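Local coordinates for protein putative hyaluronoglucosaminidase (Clostridium perfringens, PDB 6PWI) that probably cleaves N-acetylglucosamine-type sugars as a secreted family 84 glycoside hydrolase, here as its N-terminal domain, catalytic barrel and a following helical region, at residues E66-R71 with A246-F251. Numbering follows the deposited sequence.
Sequences EATKNR and ATKNKF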
ATOM      1  N   GLU A  66      10.962 -10.099  20.604  1.00 31.12           N
ATOM      2  CA  GLU A  66      12.117  -9.232  20.429  1.00 32.57           C
ATOM      3  C   GLU A  66      11.790  -8.085  19.471  1.00 30.61           C
ATOM      4  O   GLU A  66      12.196  -6.946  19.710  1.00 28.91           O
ATOM      5  CB  GLU A  66      13.363 -10.010  20.002  1.00 36.94           C
ATOM      6  CG  GLU A  66      14.093 -10.677  21.163  1.00 46.17           C
ATOM      7  CD  GLU A  66      14.682  -9.779  22.249  1.00 52.29           C
ATOM      8  OE1 GLU A  66      15.494  -8.881  21.912  1.00 53.37           O
ATOM      9  OE2 GLU A  66      14.335  -9.980  23.444  1.00 54.29           O
ATOM     10  N   ALA A  67      11.054  -8.395  18.396  1.00 28.45           N
ATOM     11  CA  ALA A  67      10.693  -7.395  17.401  1.00 28.10           C
ATOM     12  C   ALA A  67       9.877  -6.274  18.047  1.00 27.86           C
ATOM     13  O   ALA A  67      10.031  -5.106  17.694  1.00 28.92           O
ATOM     14  CB  ALA A  67       9.961  -8.042  16.250  1.00 26.52           C
ATOM     15  N   THR A  68       9.033  -6.641  19.015  1.00 27.14           N
ATOM     16  CA  THR A  68       8.146  -5.720  19.706  1.00 27.02           C
ATOM     17  C   THR A  68       8.935  -4.872  20.711  1.00 27.68           C
ATOM     18  O   THR A  68       8.651  -3.689  20.870  1.00 28.08           O
ATOM     19  CB  THR A  68       6.931  -6.479  20.264  1.00 26.94           C
ATOM     20  OG1 THR A  68       6.407  -7.298  19.217  1.00 27.71           O
ATOM     21  CG2 THR A  68       5.829  -5.580  20.778  1.00 25.82           C
ATOM     22  N   LYS A  69       9.928  -5.463  21.387  1.00 27.71           N
ATOM     23  CA  LYS A  69      10.778  -4.686  22.274  1.00 27.48           C
ATOM     24  C   LYS A  69      11.540  -3.634  21.467  1.00 28.46           C
ATOM     25  O   LYS A  69      11.558  -2.463  21.844  1.00 28.74           O
ATOM     26  CB  LYS A  69      11.733  -5.574  23.078  1.00 27.72           C
ATOM     27  CG  LYS A  69      11.078  -6.661  23.923  1.00 28.17           C
ATOM     28  CD  LYS A  69      12.055  -7.392  24.827  1.00 28.40           C
ATOM     29  CE  LYS A  69      11.495  -8.682  25.389  1.00 29.79           C
ATOM     30  NZ  LYS A  69      12.264  -9.181  26.556  1.00 29.21           N
ATOM     31  N   ASN A  70      12.153  -4.059  20.352  1.00 29.00           N
ATOM     32  CA  ASN A  70      12.952  -3.196  19.490  1.00 28.63           C
ATOM     33  C   ASN A  70      12.124  -2.018  18.977  1.00 29.40           C
ATOM     34  O   ASN A  70      12.642  -0.913  18.810  1.00 29.29           O
ATOM     35  CB  ASN A  70      13.575  -3.970  18.326  1.00 27.97           C
ATOM     36  CG  ASN A  70      14.736  -4.846  18.752  1.00 29.04           C
ATOM     37  OD1 ASN A  70      15.489  -4.493  19.657  1.00 31.45           O
ATOM     38  ND2 ASN A  70      14.907  -5.983  18.103  1.00 27.21           N
ATOM     39  N   ARG A  71      10.832  -2.265  18.736  1.00 29.07           N
ATOM     40  CA  ARG A  71       9.929  -1.226  18.271  1.00 29.86           C
ATOM     41  C   ARG A  71       9.768  -0.132  19.330  1.00 30.56           C
ATOM     42  O   ARG A  71       9.699   1.048  18.985  1.00 30.85           O
ATOM     43  CB  ARG A  71       8.588  -1.816  17.823  1.00 30.04           C
ATOM     44  CG  ARG A  71       7.695  -0.838  17.070  1.00 31.31           C
ATOM     45  CD  ARG A  71       8.320  -0.277  15.805  1.00 31.72           C
ATOM     46  NE  ARG A  71       7.323  -0.232  14.749  1.00 34.29           N
ATOM     47  CZ  ARG A  71       7.533   0.232  13.522  1.00 36.09           C
ATOM     48  NH1 ARG A  71       8.719   0.713  13.191  1.00 36.89           N
ATOM     49  NH2 ARG A  71       6.556   0.216  12.633  1.00 36.99           N
ATOM     50  N   ALA A 246      11.109  -7.644  11.701  1.00 22.00           N
ATOM     51  CA  ALA A 246      11.362  -6.423  12.455  1.00 21.73           C
ATOM     52  C   ALA A 246      10.201  -5.434  12.320  1.00 21.84           C
ATOM     53  O   ALA A 246       9.921  -4.683  13.250  1.00 21.36           O
ATOM     54  CB  ALA A 246      12.664  -5.802  12.009  1.00 21.01           C
ATOM     55  N   THR A 247       9.538  -5.435  11.153  1.00 21.83           N
ATOM     56  CA  THR A 247       8.524  -4.442  10.825  1.00 21.65           C
ATOM     57  C   THR A 247       7.127  -5.026  11.019  1.00 22.11           C
ATOM     58  O   THR A 247       6.149  -4.283  11.110  1.00 21.64           O
ATOM     59  CB  THR A 247       8.648  -3.986   9.366  1.00 21.63           C
ATOM     60  OG1 THR A 247       8.441  -5.135   8.539  1.00 21.72           O
ATOM     61  CG2 THR A 247       9.964  -3.303   9.059  1.00 20.95           C
ATOM     62  N   LYS A 248       7.062  -6.367  11.043  1.00 22.66           N
ATOM     63  CA  LYS A 248       5.856  -7.167  11.233  1.00 22.64           C
ATOM     64  C   LYS A 248       4.964  -7.105   9.997  1.00 22.31           C
ATOM     65  O   LYS A 248       3.847  -7.617   9.997  1.00 23.36           O
ATOM     66  CB  LYS A 248       5.157  -6.908  12.574  1.00 22.56           C
ATOM     67  CG  LYS A 248       5.603  -7.839  13.689  1.00 22.37           C
ATOM     68  CD  LYS A 248       4.910  -7.611  15.014  1.00 22.35           C
ATOM     69  CE  LYS A 248       5.613  -8.301  16.164  1.00 22.10           C
ATOM     70  NZ  LYS A 248       5.783  -9.755  15.918  1.00 20.66           N
ATOM     71  N   ASN A 249       5.498  -6.485   8.944  1.00 22.20           N
ATOM     72  CA  ASN A 249       4.977  -6.597   7.596  1.00 22.28           C
ATOM     73  C   ASN A 249       5.567  -7.878   6.999  1.00 22.21           C
ATOM     74  O   ASN A 249       6.536  -7.829   6.246  1.00 22.10           O
ATOM     75  CB  ASN A 249       5.332  -5.317   6.826  1.00 22.32           C
ATOM     76  CG  ASN A 249       4.578  -5.094   5.527  1.00 23.25           C
ATOM     77  OD1 ASN A 249       4.229  -3.961   5.215  1.00 23.47           O
ATOM     78  ND2 ASN A 249       4.338  -6.136   4.744  1.00 23.59           N
ATOM     79  N   LYS A 250       4.993  -9.033   7.360  1.00 23.01           N
ATOM     80  CA  LYS A 250       5.646 -10.323   7.173  1.00 24.14           C
ATOM     81  C   LYS A 250       5.892 -10.600   5.694  1.00 23.67           C
ATOM     82  O   LYS A 250       5.083 -10.239   4.843  1.00 24.36           O
ATOM     83  CB  LYS A 250       4.781 -11.495   7.649  1.00 25.26           C
ATOM     84  CG  LYS A 250       4.221 -11.407   9.061  1.00 29.24           C
ATOM     85  CD  LYS A 250       3.336 -12.602   9.433  1.00 32.04           C
ATOM     86  CE  LYS A 250       2.092 -12.777   8.576  1.00 32.39           C
ATOM     87  NZ  LYS A 250       1.064 -11.729   8.818  1.00 32.34           N
ATOM     88  N   PHE A 251       7.005 -11.293   5.426  1.00 22.32           N
ATOM     89  CA  PHE A 251       7.314 -11.870   4.132  1.00 21.91           C
ATOM     90  C   PHE A 251       6.519 -13.165   3.965  1.00 22.86           C
ATOM     91  O   PHE A 251       6.759 -14.135   4.686  1.00 23.95           O
ATOM     92  CB  PHE A 251       8.816 -12.153   4.068  1.00 20.96           C
ATOM     93  CG  PHE A 251       9.347 -12.596   2.729  1.00 21.08           C
ATOM     94  CD1 PHE A 251       9.980 -11.694   1.881  1.00 21.17           C
ATOM     95  CD2 PHE A 251       9.233 -13.917   2.318  1.00 20.70           C
ATOM     96  CE1 PHE A 251      10.488 -12.098   0.655  1.00 20.56           C
ATOM     97  CE2 PHE A 251       9.736 -14.320   1.089  1.00 21.21           C
ATOM     98  CZ  PHE A 251      10.368 -13.412   0.263  1.00 20.78           C
TER
HETATM   99  O   HOH W   1      11.287  -4.468  15.630  1.00 25.64           O
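K248 reaches across to T68 where the N-terminal domain, related to domain 2 of family 20 glycosyl hydrolases, meets the (beta/alpha)8 barrel. On the barrel side, helix 231-247 gives way to strand 250-255, the third of the barrel; on the other lies the first turn and a half of helix 66-78. K248 leaves the helix with positive phi (72°), and its side chain runs extended as far as CE, then bends at the last torsion (chi4 -55°). It crosses T68 at about a right angle, with CE 3.3 Å from T68 OG1. CE, not NZ, meets the hydroxyl; the bend turns NZ to the carboxylates of D65 and D145, both salt-bridge partners. T68 places OG1 beside its own backbone N (chi1 -48°), where the hydroxyl hydrogen-bonds with D65 and T144, so D65 serves both residues. F148, on helix 144-158, touches T68 and K248 alike. Alongside, A67 turns its methyl toward the barrel, CB lying 4.4 Å from A246 CA and equally far from K248 CE. No direct hydrogen bond joins the two segments. One residue before K248, T247 OG1 accepts from N249 N at 3.3 Å, an ST turn at the helix end. One water lies between the two segments, bonded to A67 O at a doubtfully short distance and donating to A246 O at 2.8 Å.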